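Local coordinates for protein glutamine cyclotransferase (Tannerella forsythia, PDB 6QRO) that probably converts N-terminal glutamine of peptides to pyroglutamate as a zinc-dependent glutaminyl cyclase of the mammalian-like type II, at residues Val74-Leu79 against Lys88-Val93; Phe107-Ser112 against Ala165-Thr170; Pro114-Asp119 against Lys127-Ala132; Thr181-Ser186 against Ala253-His258; Arg212-Tyr217 against Ile272-Pro277. All blocks are in the same frame, centred on the assembly; numbering follows the deposited sequence.

Interaction 1: Val74-Leu79 against Lys88-Val93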
# COMPACT_ATOMS: atom_id res chain seq x y z
N VAL A 74 15.06 -2.70 7.72
CA VAL A 74 14.85 -3.53 6.53
C VAL A 74 14.83 -5.00 6.97
O VAL A 74 15.87 -5.55 7.35
CB VAL A 74 15.92 -3.28 5.46
CG1 VAL A 74 15.61 -4.04 4.18
CG2 VAL A 74 16.04 -1.77 5.17
N GLN A 75 13.66 -5.64 6.89
CA GLN A 75 13.54 -7.08 7.12
C GLN A 75 13.85 -7.79 5.81
O GLN A 75 13.10 -7.67 4.84
CB GLN A 75 12.14 -7.50 7.57
CG GLN A 75 11.87 -7.51 9.05
CD GLN A 75 10.42 -7.85 9.36
OE1 GLN A 75 9.54 -7.74 8.51
NE2 GLN A 75 10.17 -8.30 10.58
N GLU A 76 14.94 -8.55 5.81
CA GLU A 76 15.30 -9.41 4.69
C GLU A 76 14.73 -10.79 4.97
O GLU A 76 15.08 -11.42 5.97
CB GLU A 76 16.81 -9.48 4.49
CG GLU A 76 17.55 -8.15 4.32
CD GLU A 76 17.57 -7.68 2.87
OE1 GLU A 76 18.19 -6.64 2.57
OE2 GLU A 76 16.99 -8.39 2.01
N ALA A 77 13.83 -11.26 4.12
CA ALA A 77 13.26 -12.57 4.35
C ALA A 77 13.18 -13.34 3.05
O ALA A 77 12.80 -12.79 2.01
CB ALA A 77 11.86 -12.47 4.97
N VAL A 78 13.51 -14.62 3.12
CA VAL A 78 13.40 -15.51 1.98
C VAL A 78 12.02 -16.13 2.10
O VAL A 78 11.78 -16.99 2.95
CB VAL A 78 14.52 -16.57 1.98
CG1 VAL A 78 14.48 -17.42 0.72
CG2 VAL A 78 15.88 -15.89 2.13
N LEU A 79 11.11 -15.70 1.24
CA LEU A 79 9.72 -16.13 1.28
C LEU A 79 9.45 -17.04 0.10
O LEU A 79 10.08 -16.91 -0.95
CB LEU A 79 8.78 -14.93 1.25
CG LEU A 79 9.15 -13.83 2.25
CD1 LEU A 79 8.15 -12.70 2.16
CD2 LEU A 79 9.22 -14.39 3.66
N LYS A 88 13.50 -13.24 -2.33
CA LYS A 88 14.39 -12.44 -1.49
C LYS A 88 13.72 -11.09 -1.29
O LYS A 88 13.92 -10.15 -2.06
CB LYS A 88 15.75 -12.31 -2.16
CG LYS A 88 16.31 -13.63 -2.62
CD LYS A 88 16.81 -14.50 -1.50
CE LYS A 88 17.61 -15.68 -2.08
NZ LYS A 88 19.05 -15.69 -1.70
N ALA A 89 12.92 -11.01 -0.23
CA ALA A 89 12.06 -9.88 0.07
C ALA A 89 12.72 -8.89 1.02
O ALA A 89 13.59 -9.25 1.81
CB ALA A 89 10.73 -10.35 0.67
N GLN A 90 12.32 -7.62 0.90
CA GLN A 90 12.68 -6.55 1.83
C GLN A 90 11.39 -5.88 2.29
O GLN A 90 10.71 -5.24 1.48
CB GLN A 90 13.61 -5.50 1.21
CG GLN A 90 15.00 -5.93 0.79
CD GLN A 90 15.15 -6.17 -0.70
OE1 GLN A 90 14.23 -5.92 -1.47
NE2 GLN A 90 16.33 -6.60 -1.12
N ASN A 91 11.01 -6.08 3.56
CA ASN A 91 10.00 -5.24 4.20
C ASN A 91 10.69 -3.97 4.72
O ASN A 91 11.64 -4.06 5.51
CB ASN A 91 9.31 -5.95 5.36
CG ASN A 91 8.44 -7.13 4.91
OD1 ASN A 91 7.88 -7.14 3.81
ND2 ASN A 91 8.28 -8.09 5.79
N ILE A 92 10.20 -2.81 4.30
CA ILE A 92 10.86 -1.53 4.58
C ILE A 92 10.02 -0.75 5.57
O ILE A 92 8.86 -0.39 5.28
CB ILE A 92 11.10 -0.73 3.29
CG1 ILE A 92 11.89 -1.59 2.29
CG2 ILE A 92 11.88 0.56 3.61
CD1 ILE A 92 11.83 -1.11 0.85
N VAL A 93 10.58 -0.48 6.75
CA VAL A 93 9.89 0.19 7.84
C VAL A 93 10.59 1.51 8.11
O VAL A 93 11.78 1.55 8.44
CB VAL A 93 9.84 -0.66 9.12
CG1 VAL A 93 9.14 0.14 10.25
CG2 VAL A 93 9.11 -1.97 8.88
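Q75 and N91 meet on one face of an antiparallel ladder, their side chains leaning across one another. The Q75 chain runs out extended beyond CG, and its OE1 takes the amide N-H of N91 ND2 at 3.0 Å, nearly straight (172°). The bond lies in the plane of the N91 amide, while the two amide planes are turned 47° apart. Behind it the same pair is joined twice through the backbone, Q75 N to N91 O and N91 N to Q75 O, both 2.9 Å, so three hydrogen bonds grip one residue pair. N91 ND2 also reaches G185 O and N91 OD1 takes D164 N, which fixes the rotation of the amide. Further along this face A89 CB packs on L79 CD1 at 3.8 Å. On the other face V74, E76 and Q90 lie side by side. E76 bends at chi2, bringing its carboxylate alongside Q90, with OE2 3.4 Å from Q90 CG; the carboxylate and amide planes stand 78° apart. A77 and A89 form the second hydrogen-bonded pair, and the alternation with non-hydrogen-bonded pairs is that of a regular antiparallel ladder, here the beta hairpin of strands 71-80 and 86-96 at one margin of the mixed sheet.

Interaction 2: Phe107-Ser112 against Ala165-Thr170. With ZN (zinc ion), chain E.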
# COMPACT_ATOMS: atom_id res chain seq x y z
N PHE A 107 0.68 1.82 5.81
CA PHE A 107 1.36 0.80 5.03
C PHE A 107 0.79 0.66 3.63
O PHE A 107 -0.30 1.13 3.32
CB PHE A 107 1.39 -0.56 5.77
CG PHE A 107 0.04 -1.06 6.25
CD1 PHE A 107 -0.69 -0.38 7.20
CD2 PHE A 107 -0.42 -2.30 5.84
CE1 PHE A 107 -1.88 -0.88 7.66
CE2 PHE A 107 -1.61 -2.81 6.31
CZ PHE A 107 -2.34 -2.09 7.22
N ALA A 108 1.60 0.05 2.78
CA ALA A 108 1.29 -0.21 1.38
C ALA A 108 2.28 -1.24 0.88
O ALA A 108 3.35 -1.42 1.46
CB ALA A 108 1.34 1.05 0.51
N HIS A 109 1.92 -1.92 -0.20
CA HIS A 109 2.86 -2.84 -0.82
C HIS A 109 3.61 -2.15 -1.96
O HIS A 109 3.09 -1.24 -2.62
CB HIS A 109 2.15 -4.10 -1.32
CG HIS A 109 1.65 -4.05 -2.73
ND1 HIS A 109 2.45 -4.37 -3.81
CD2 HIS A 109 0.43 -3.76 -3.24
CE1 HIS A 109 1.74 -4.28 -4.92
NE2 HIS A 109 0.51 -3.90 -4.60
N TRP A 110 4.87 -2.55 -2.14
CA TRP A 110 5.72 -1.89 -3.09
C TRP A 110 6.20 -2.78 -4.23
O TRP A 110 6.67 -2.25 -5.24
CB TRP A 110 6.94 -1.28 -2.38
CG TRP A 110 8.02 -2.22 -1.90
CD1 TRP A 110 8.08 -2.88 -0.72
CD2 TRP A 110 9.26 -2.50 -2.58
NE1 TRP A 110 9.26 -3.60 -0.63
CE2 TRP A 110 10.00 -3.37 -1.75
CE3 TRP A 110 9.80 -2.11 -3.81
CZ2 TRP A 110 11.26 -3.85 -2.12
CZ3 TRP A 110 11.06 -2.58 -4.16
CH2 TRP A 110 11.77 -3.44 -3.32
N ASP A 111 6.05 -4.10 -4.13
CA ASP A 111 6.43 -4.98 -5.23
C ASP A 111 5.44 -4.87 -6.39
O ASP A 111 4.28 -4.46 -6.23
CB ASP A 111 6.49 -6.44 -4.77
CG ASP A 111 5.16 -6.96 -4.23
OD1 ASP A 111 4.58 -6.32 -3.33
OD2 ASP A 111 4.68 -8.00 -4.74
N SER A 112 5.89 -5.28 -7.57
CA SER A 112 5.04 -5.41 -8.75
C SER A 112 4.82 -6.87 -9.09
O SER A 112 5.74 -7.70 -8.98
CB SER A 112 5.64 -4.67 -9.94
OG SER A 112 5.84 -3.33 -9.58
N ALA A 165 6.44 -8.49 -1.76
CA ALA A 165 5.95 -9.81 -2.16
C ALA A 165 4.47 -9.98 -1.82
O ALA A 165 4.02 -11.07 -1.46
CB ALA A 165 6.79 -10.93 -1.54
N GLU A 166 3.71 -8.88 -1.93
CA GLU A 166 2.27 -8.91 -1.74
C GLU A 166 1.53 -9.44 -2.95
O GLU A 166 0.48 -10.08 -2.80
CB GLU A 166 1.78 -7.50 -1.43
CG GLU A 166 0.27 -7.29 -1.30
CD GLU A 166 -0.38 -6.85 -2.63
OE1 GLU A 166 0.33 -6.79 -3.66
OE2 GLU A 166 -1.60 -6.53 -2.66
N ASP A 167 2.06 -9.19 -4.16
CA ASP A 167 1.34 -9.33 -5.41
C ASP A 167 1.87 -10.47 -6.28
O ASP A 167 1.77 -10.41 -7.51
CB ASP A 167 1.39 -8.02 -6.20
CG ASP A 167 0.04 -7.61 -6.72
OD1 ASP A 167 -0.95 -8.27 -6.37
OD2 ASP A 167 -0.06 -6.63 -7.46
N TYR A 168 2.41 -11.51 -5.65
CA TYR A 168 2.99 -12.67 -6.31
C TYR A 168 2.09 -13.89 -6.16
O TYR A 168 2.55 -15.02 -6.16
CB TYR A 168 4.37 -12.98 -5.72
CG TYR A 168 5.45 -13.53 -6.64
CD1 TYR A 168 5.39 -14.86 -7.12
CD2 TYR A 168 6.60 -12.80 -6.90
CE1 TYR A 168 6.40 -15.38 -7.90
CE2 TYR A 168 7.63 -13.33 -7.68
CZ TYR A 168 7.53 -14.63 -8.17
OH TYR A 168 8.55 -15.16 -8.95
N GLY A 169 0.79 -13.67 -6.00
CA GLY A 169 -0.09 -14.77 -5.71
C GLY A 169 -0.35 -15.61 -6.93
O GLY A 169 0.02 -15.25 -8.05
N THR A 170 -1.01 -16.74 -6.69
CA THR A 170 -1.29 -17.71 -7.74
C THR A 170 -1.96 -17.00 -8.92
O THR A 170 -3.01 -16.38 -8.74
CB THR A 170 -2.20 -18.81 -7.20
OG1 THR A 170 -1.59 -19.42 -6.06
CG2 THR A 170 -2.41 -19.88 -8.25
ZN ZN E . -2.08 -6.57 -7.48
O HOH W 1 -3.74 -6.53 -6.90
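Part of the zinc site and its second shell is built here, where H109, the last residue of strand 103-109, and D111 just beyond it meet the loop carrying the zinc ligand D167. The D111 carboxylate receives two successive backbone N-H groups of that loop: E166 N reaches OD1 at 3.0 Å, and D167 N reaches OD2 at 2.9 Å on its syn lone pair. OD1 has a second donor, H109 ND1, and the two approach it from opposite faces of the carboxylate plane. D111 thus ties the histidine ring to the loop and holds the backbone of D167. E166 bends at chi2 (-93°), which lays its carboxylate over one face of the H109 imidazole, the planes only 17° apart and OE1 2.9 Å above the ring centre. D167 binds the zinc ion with both oxygens, OD2 at 2.0 Å and OD1 at 2.3 Å; water 1, D134 and H288 complete the coordination. H109 NE2 is hydrogen-bonded to D134 OD1, placing H109 between D111 and a metal ligand. The contact is buried at the ends of parallel strands 103-109 and 203-207, with D257 of helix 257-265 against H109 and E166, and H54 of helix 52-67 beside D111.

Interaction 3: Pro114-Asp119 against Lys127-Ala132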
# COMPACT_ATOMS: atom_id res chain seq x y z
N PRO A 114 4.52 -10.33 -10.89
CA PRO A 114 5.27 -10.94 -12.00
C PRO A 114 4.41 -11.34 -13.19
O PRO A 114 4.97 -11.76 -14.21
CB PRO A 114 5.92 -12.16 -11.35
CG PRO A 114 4.98 -12.52 -10.23
CD PRO A 114 4.50 -11.21 -9.70
N TYR A 115 3.08 -11.25 -13.11
CA TYR A 115 2.21 -11.72 -14.18
C TYR A 115 1.18 -10.67 -14.57
O TYR A 115 0.42 -10.20 -13.73
CB TYR A 115 1.49 -13.02 -13.77
CG TYR A 115 2.39 -14.01 -13.11
CD1 TYR A 115 3.52 -14.49 -13.76
CD2 TYR A 115 2.12 -14.48 -11.82
CE1 TYR A 115 4.37 -15.40 -13.16
CE2 TYR A 115 2.98 -15.40 -11.20
CZ TYR A 115 4.10 -15.86 -11.88
OH TYR A 115 4.97 -16.77 -11.29
N ALA A 116 1.11 -10.35 -15.85
CA ALA A 116 -0.02 -9.58 -16.35
C ALA A 116 -1.17 -10.54 -16.67
O ALA A 116 -1.73 -10.59 -17.76
CB ALA A 116 0.40 -8.76 -17.56
N ASP A 117 -1.54 -11.30 -15.64
CA ASP A 117 -2.31 -12.51 -15.89
C ASP A 117 -3.76 -12.24 -16.23
O ASP A 117 -4.47 -13.18 -16.59
CB ASP A 117 -2.17 -13.47 -14.69
CG ASP A 117 -2.50 -12.83 -13.35
OD1 ASP A 117 -2.24 -11.61 -13.19
OD2 ASP A 117 -2.97 -13.55 -12.44
N HIS A 118 -4.21 -10.98 -16.14
CA HIS A 118 -5.51 -10.53 -16.63
C HIS A 118 -5.41 -9.75 -17.94
O HIS A 118 -6.41 -9.18 -18.38
CB HIS A 118 -6.21 -9.66 -15.60
CG HIS A 118 -6.66 -10.40 -14.38
ND1 HIS A 118 -7.97 -10.75 -14.17
CD2 HIS A 118 -5.97 -10.82 -13.29
CE1 HIS A 118 -8.07 -11.38 -13.01
NE2 HIS A 118 -6.88 -11.43 -12.46
N ASP A 119 -4.24 -9.72 -18.57
CA ASP A 119 -4.09 -8.96 -19.80
C ASP A 119 -5.02 -9.49 -20.88
O ASP A 119 -5.35 -10.68 -20.91
CB ASP A 119 -2.63 -9.01 -20.28
CG ASP A 119 -2.26 -7.79 -21.11
OD1 ASP A 119 -2.03 -6.71 -20.50
OD2 ASP A 119 -2.20 -7.90 -22.36
N LYS A 127 4.33 -12.23 -18.12
CA LYS A 127 5.21 -11.08 -18.12
C LYS A 127 4.78 -10.04 -17.08
O LYS A 127 3.59 -9.76 -16.94
CB LYS A 127 5.23 -10.46 -19.52
CG LYS A 127 5.69 -11.49 -20.55
CD LYS A 127 5.86 -10.90 -21.93
CE LYS A 127 6.32 -11.99 -22.90
NZ LYS A 127 6.49 -11.52 -24.29
N PRO A 128 5.74 -9.43 -16.38
CA PRO A 128 5.40 -8.52 -15.27
C PRO A 128 4.71 -7.24 -15.72
O PRO A 128 4.76 -6.82 -16.88
CB PRO A 128 6.76 -8.21 -14.65
CG PRO A 128 7.68 -9.28 -15.15
CD PRO A 128 7.19 -9.63 -16.51
N ILE A 129 4.09 -6.58 -14.73
CA ILE A 129 3.44 -5.28 -14.89
C ILE A 129 4.26 -4.21 -14.18
O ILE A 129 5.00 -4.49 -13.23
CB ILE A 129 2.00 -5.33 -14.35
CG1 ILE A 129 2.00 -5.62 -12.85
CG2 ILE A 129 1.20 -6.38 -15.07
CD1 ILE A 129 0.66 -5.42 -12.17
N ASP A 130 4.14 -2.96 -14.67
CA ASP A 130 4.78 -1.83 -14.00
C ASP A 130 4.23 -1.61 -12.61
O ASP A 130 4.96 -1.18 -11.71
CB ASP A 130 4.59 -0.52 -14.78
CG ASP A 130 5.48 -0.41 -15.97
OD1 ASP A 130 6.48 -1.13 -16.02
OD2 ASP A 130 5.19 0.41 -16.86
N GLY A 131 2.95 -1.93 -12.40
CA GLY A 131 2.34 -1.73 -11.11
C GLY A 131 2.39 -0.29 -10.65
O GLY A 131 2.69 -0.02 -9.48
N ALA A 132 2.10 0.64 -11.56
CA ALA A 132 2.08 2.05 -11.21
C ALA A 132 1.01 2.34 -10.17
O ALA A 132 1.27 2.98 -9.14
CB ALA A 132 1.86 2.91 -12.46
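I129 carries CG1 between its backbone N and carbonyl carbon (chi1 63°), which puts CG2 on the side of the backbone N, against A116. There I129 CG2 touches A116 CB at 3.5 Å, a small apolar contact from one methyl to another. The A116 backbone forms the centre of an inverse gamma turn, closed by a weak bond from D117 N to Y115 O. At this bend A116 N is directed to K127 O at 2.8 Å; the N-H...O angle of 130° makes this a weak hydrogen bond. Beside it the carbonyl of P114 lies along the P128 ring, with P114 O 3.8 Å from P128 CG and 3.4 Å from P128 CA. P114 turns the other way, its CG standing 3.6 Å above one face of the Y115 ring, toward the rim. The hydroxyl of Y115 bonds to that of Y82, and D117 makes a salt bridge with R113. The two irregular segments meet within the long loop between strand 103-109 and helix 132-151. G131 is the N-cap of that helix, which carries the zinc ligand D134, and I129 packs close to D134 and H288 at the margin of the metal site.

Interaction 4: Thr181-Ser186 against Ala253-His258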
# COMPACT_ATOMS: atom_id res chain seq x y z
N THR A 181 -1.12 -17.16 -0.54
CA THR A 181 -0.00 -16.96 -1.45
C THR A 181 0.21 -15.49 -1.80
O THR A 181 1.24 -15.16 -2.41
CB THR A 181 -0.17 -17.81 -2.72
OG1 THR A 181 -1.33 -17.40 -3.45
CG2 THR A 181 -0.32 -19.25 -2.32
N TRP A 182 -0.75 -14.63 -1.46
CA TRP A 182 -0.65 -13.18 -1.50
C TRP A 182 -0.17 -12.66 -0.15
O TRP A 182 -0.22 -13.37 0.86
CB TRP A 182 -2.01 -12.55 -1.83
CG TRP A 182 -2.65 -13.06 -3.07
CD1 TRP A 182 -3.56 -14.07 -3.16
CD2 TRP A 182 -2.43 -12.59 -4.40
NE1 TRP A 182 -3.91 -14.26 -4.47
CE2 TRP A 182 -3.24 -13.36 -5.25
CE3 TRP A 182 -1.62 -11.59 -4.95
CZ2 TRP A 182 -3.26 -13.16 -6.64
CZ3 TRP A 182 -1.65 -11.39 -6.32
CH2 TRP A 182 -2.46 -12.17 -7.15
N CYS A 183 0.27 -11.41 -0.15
CA CYS A 183 0.68 -10.73 1.08
C CYS A 183 1.79 -11.51 1.80
O CYS A 183 1.77 -11.66 3.02
CB CYS A 183 -0.53 -10.54 2.01
SG CYS A 183 -2.07 -9.88 1.27
N LEU A 184 2.79 -11.99 1.05
CA LEU A 184 3.84 -12.79 1.69
C LEU A 184 4.66 -11.95 2.66
O LEU A 184 5.08 -12.43 3.72
CB LEU A 184 4.75 -13.42 0.64
CG LEU A 184 4.07 -14.35 -0.37
CD1 LEU A 184 5.05 -14.89 -1.39
CD2 LEU A 184 3.33 -15.49 0.35
N GLY A 185 4.91 -10.69 2.31
CA GLY A 185 5.70 -9.84 3.18
C GLY A 185 4.96 -9.47 4.45
O GLY A 185 5.52 -9.56 5.54
N SER A 186 3.69 -9.09 4.32
CA SER A 186 2.91 -8.67 5.48
C SER A 186 2.67 -9.83 6.44
O SER A 186 2.59 -9.62 7.65
CB SER A 186 1.58 -8.07 5.02
OG SER A 186 0.92 -8.90 4.07
N ALA A 253 -15.23 -7.62 0.07
CA ALA A 253 -14.35 -8.23 1.05
C ALA A 253 -13.06 -8.51 0.29
O ALA A 253 -13.09 -9.18 -0.75
CB ALA A 253 -14.95 -9.51 1.62
N ILE A 254 -11.94 -8.01 0.80
CA ILE A 254 -10.72 -7.97 0.02
C ILE A 254 -9.57 -8.63 0.77
O ILE A 254 -9.33 -8.32 1.94
CB ILE A 254 -10.34 -6.53 -0.39
CG1 ILE A 254 -11.50 -5.90 -1.14
CG2 ILE A 254 -9.10 -6.52 -1.27
CD1 ILE A 254 -11.72 -6.50 -2.50
N VAL A 255 -8.91 -9.57 0.10
CA VAL A 255 -7.63 -10.09 0.59
C VAL A 255 -6.56 -9.03 0.38
O VAL A 255 -6.29 -8.61 -0.76
CB VAL A 255 -7.28 -11.40 -0.13
CG1 VAL A 255 -5.85 -11.86 0.20
CG2 VAL A 255 -8.33 -12.47 0.20
N ASP A 256 -5.99 -8.51 1.47
CA ASP A 256 -4.94 -7.51 1.34
C ASP A 256 -4.05 -7.52 2.58
O ASP A 256 -4.34 -8.19 3.57
CB ASP A 256 -5.50 -6.10 1.11
CG ASP A 256 -4.64 -5.29 0.17
OD1 ASP A 256 -3.44 -5.59 0.06
OD2 ASP A 256 -5.18 -4.37 -0.46
N ASP A 257 -2.98 -6.71 2.51
CA ASP A 257 -1.99 -6.68 3.59
C ASP A 257 -2.62 -6.38 4.94
O ASP A 257 -2.13 -6.85 5.96
CB ASP A 257 -0.88 -5.67 3.27
CG ASP A 257 0.02 -6.13 2.14
OD1 ASP A 257 0.45 -7.29 2.18
OD2 ASP A 257 0.31 -5.34 1.21
N HIS A 258 -3.71 -5.61 4.96
CA HIS A 258 -4.31 -5.25 6.24
C HIS A 258 -4.94 -6.46 6.94
O HIS A 258 -5.07 -6.46 8.16
CB HIS A 258 -5.31 -4.10 6.03
CG HIS A 258 -6.52 -4.47 5.24
ND1 HIS A 258 -6.45 -5.14 4.03
CD2 HIS A 258 -7.84 -4.24 5.46
CE1 HIS A 258 -7.67 -5.30 3.56
NE2 HIS A 258 -8.53 -4.77 4.41
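C183, D257 and S186 contribute most of the surface buried here. S186 OG sits between its own backbone N and carbonyl carbon (chi1 49°), a rotation that turns the hydroxyl across to D257. S186 OG donates to D257 OD1 at 2.5 Å, a short hydrogen bond that meets the oxygen on its anti side, 20° out of the carboxylate plane. The same oxygen is 3.2 Å from S186 CB and 3.4 Å from C183 CB, so D257 OD1 rests against both side chains at the start of helix 184-191. C183 reaches in from beside them. Its SG presses against the backbone of the opposite segment where D256 leads into D257, 3.3 Å from D256 C and 3.5 Å from D257 N. D257 N is held by D256 OD1 at 2.7 Å, a side-chain bond within the segment 253-258. Farther out, V255 CG1 makes loose apolar contacts with C183 SG and with W182 CB, both at 4.4 Å. The W182 ring itself continues to D167 and R113, while D256 lies close to the carboxylates of E166, D207 and D271. C183 is the N-cap of helix 184-191, and the contact therefore joins the beginnings of two helices, 184-191 and 257-265, in the alpha/beta fold, with the nearest atoms of the W182 side chain about 5 Å from the zinc ion at the edge of the metal site.

Interaction 5: Arg212-Tyr217 against Ile272-Pro277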
# COMPACT_ATOMS: atom_id res chain seq x y z
N ARG A 212 -7.28 7.29 -12.17
CA ARG A 212 -8.29 8.26 -12.55
C ARG A 212 -9.68 7.70 -12.29
O ARG A 212 -9.97 6.55 -12.65
CB ARG A 212 -8.10 8.62 -14.03
CG ARG A 212 -8.99 9.75 -14.53
CD ARG A 212 -8.37 10.27 -15.82
NE ARG A 212 -7.00 10.67 -15.53
CZ ARG A 212 -6.62 11.92 -15.32
NH1 ARG A 212 -7.52 12.90 -15.41
NH2 ARG A 212 -5.34 12.20 -15.04
N GLY A 213 -10.51 8.48 -11.60
CA GLY A 213 -11.87 8.08 -11.28
C GLY A 213 -12.01 7.11 -10.12
O GLY A 213 -13.08 6.54 -9.94
N ALA A 214 -10.96 6.90 -9.34
CA ALA A 214 -11.03 5.95 -8.24
C ALA A 214 -12.10 6.33 -7.22
O ALA A 214 -12.36 7.50 -6.96
CB ALA A 214 -9.66 5.83 -7.56
N THR A 215 -12.75 5.31 -6.67
CA THR A 215 -13.77 5.45 -5.64
C THR A 215 -13.47 4.41 -4.58
O THR A 215 -13.48 3.21 -4.87
CB THR A 215 -15.20 5.29 -6.19
OG1 THR A 215 -15.38 3.98 -6.77
CG2 THR A 215 -15.57 6.37 -7.19
N PHE A 216 -13.22 4.86 -3.35
CA PHE A 216 -12.85 3.96 -2.26
C PHE A 216 -14.10 3.72 -1.42
O PHE A 216 -14.50 4.57 -0.62
CB PHE A 216 -11.70 4.54 -1.43
CG PHE A 216 -10.56 5.03 -2.25
CD1 PHE A 216 -9.84 4.15 -3.05
CD2 PHE A 216 -10.20 6.36 -2.25
CE1 PHE A 216 -8.78 4.60 -3.81
CE2 PHE A 216 -9.14 6.82 -3.02
CZ PHE A 216 -8.43 5.93 -3.80
N TYR A 217 -14.70 2.55 -1.61
CA TYR A 217 -15.79 2.12 -0.76
C TYR A 217 -15.22 1.56 0.54
O TYR A 217 -14.04 1.26 0.65
CB TYR A 217 -16.64 1.05 -1.44
CG TYR A 217 -17.47 1.50 -2.62
CD1 TYR A 217 -16.88 2.05 -3.75
CD2 TYR A 217 -18.84 1.33 -2.61
CE1 TYR A 217 -17.65 2.44 -4.84
CE2 TYR A 217 -19.61 1.71 -3.68
CZ TYR A 217 -19.02 2.26 -4.79
OH TYR A 217 -19.81 2.64 -5.84
N ILE A 272 -7.62 1.51 2.29
CA ILE A 272 -8.10 2.47 1.31
C ILE A 272 -7.71 1.85 -0.02
O ILE A 272 -6.54 1.82 -0.39
CB ILE A 272 -7.49 3.86 1.52
CG1 ILE A 272 -7.72 4.32 2.97
CG2 ILE A 272 -8.13 4.85 0.56
CD1 ILE A 272 -7.17 5.72 3.30
N ILE A 273 -8.69 1.28 -0.72
CA ILE A 273 -8.43 0.49 -1.92
C ILE A 273 -9.51 0.80 -2.92
O ILE A 273 -10.68 0.93 -2.55
CB ILE A 273 -8.35 -1.04 -1.61
CG1 ILE A 273 -8.18 -1.86 -2.89
CG2 ILE A 273 -9.53 -1.54 -0.78
CD1 ILE A 273 -7.84 -3.32 -2.65
N ASN A 274 -9.12 0.94 -4.18
CA ASN A 274 -10.12 1.21 -5.22
C ASN A 274 -11.12 0.06 -5.29
O ASN A 274 -10.74 -1.11 -5.31
CB ASN A 274 -9.46 1.41 -6.58
CG ASN A 274 -10.48 1.69 -7.67
OD1 ASN A 274 -11.38 2.54 -7.51
ND2 ASN A 274 -10.33 1.01 -8.81
N TYR A 275 -12.41 0.40 -5.32
CA TYR A 275 -13.42 -0.60 -5.60
C TYR A 275 -14.09 -0.22 -6.90
O TYR A 275 -14.70 0.86 -7.00
CB TYR A 275 -14.44 -0.67 -4.45
CG TYR A 275 -15.60 -1.62 -4.68
CD1 TYR A 275 -15.42 -2.99 -4.55
CD2 TYR A 275 -16.88 -1.15 -4.93
CE1 TYR A 275 -16.47 -3.87 -4.72
CE2 TYR A 275 -17.94 -2.02 -5.10
CZ TYR A 275 -17.73 -3.38 -4.99
OH TYR A 275 -18.78 -4.27 -5.16
N ASP A 276 -14.03 -1.12 -7.89
CA ASP A 276 -14.67 -0.86 -9.18
C ASP A 276 -15.87 -1.78 -9.36
O ASP A 276 -15.70 -2.97 -9.67
CB ASP A 276 -13.67 -1.03 -10.33
CG ASP A 276 -14.13 -0.34 -11.61
OD1 ASP A 276 -15.34 -0.31 -11.88
OD2 ASP A 276 -13.29 0.18 -12.35
N PRO A 277 -17.09 -1.25 -9.28
CA PRO A 277 -18.28 -2.10 -9.29
C PRO A 277 -18.69 -2.61 -10.67
O PRO A 277 -19.60 -3.45 -10.74
CB PRO A 277 -19.36 -1.19 -8.70
CG PRO A 277 -18.91 0.20 -9.02
CD PRO A 277 -17.40 0.16 -8.99
O HOH W 2 -11.26 1.39 0.69
O HOH W 3 -13.16 -0.26 -1.57
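Segments 212-217 and 272-277 run nearly at right angles, their touching parts 95° apart, and come closest at F216 and N274, whose CA atoms are 4.9 Å apart. T215 is held through both its backbone N and its backbone O: its N-H goes to N274 OD1 at 3.2 Å, in the carbonyl plane of the asparagine amide, and its O receives Y275 N at 3.0 Å in an almost straight bond (172°). The N274 side chain, with CG anti to the backbone N, extends its amide oxygen across to that N-H. T215 OG1 adds a weak bond to Y275 O. Water 2 joins Y217 O to I273 N, bridging the two segments where their backbones diverge. Among the side chains, Y275 turns the edge of its ring to the face of Y217 in a T-shaped stack, the centroids 4.8 Å apart and the planes at 63°; Y275 CD2 makes the closest approach, 3.4 Å from Y217 CD1. P277 CG lies near Y217 OH. On the buried side I272 CG2 stands over one face of the F216 ring, 3.9 Å from its centroid, a CH-pi contact, while I273 O and N274 N lie at the ring edge. F246 meets F216 edge-to-face, and V305 of helix 299-314 packs on it. The arrangement links one of the two edge strands of the mixed sheet, 269-273, to the short strand 216-218 in the alpha/beta fold.

How the interactions relate
Interaction 2 lies at the zinc ion and touches three of the others. Toward interaction 1, 12 Å away between centres, W110 NE1 is 3.0 Å from Q90 O, a probable hydrogen bond joining the hairpin to the end of strand 103-109. Toward interaction 3, S112 OG is 3.2 Å from D130 O. Interaction 4 is nearest, with centres 8 Å apart: A165 O and E166 O probably accept from L184 N and C183 N, which ties the D167 loop to helix 184-191. Interaction 5 connects through interaction 4, where I273 CD1 packs on D256 and I254. Interactions 1 and 5 lie on opposite sides of the chain's centre, about 29 Å apart between centres, at the two margins of the sheet.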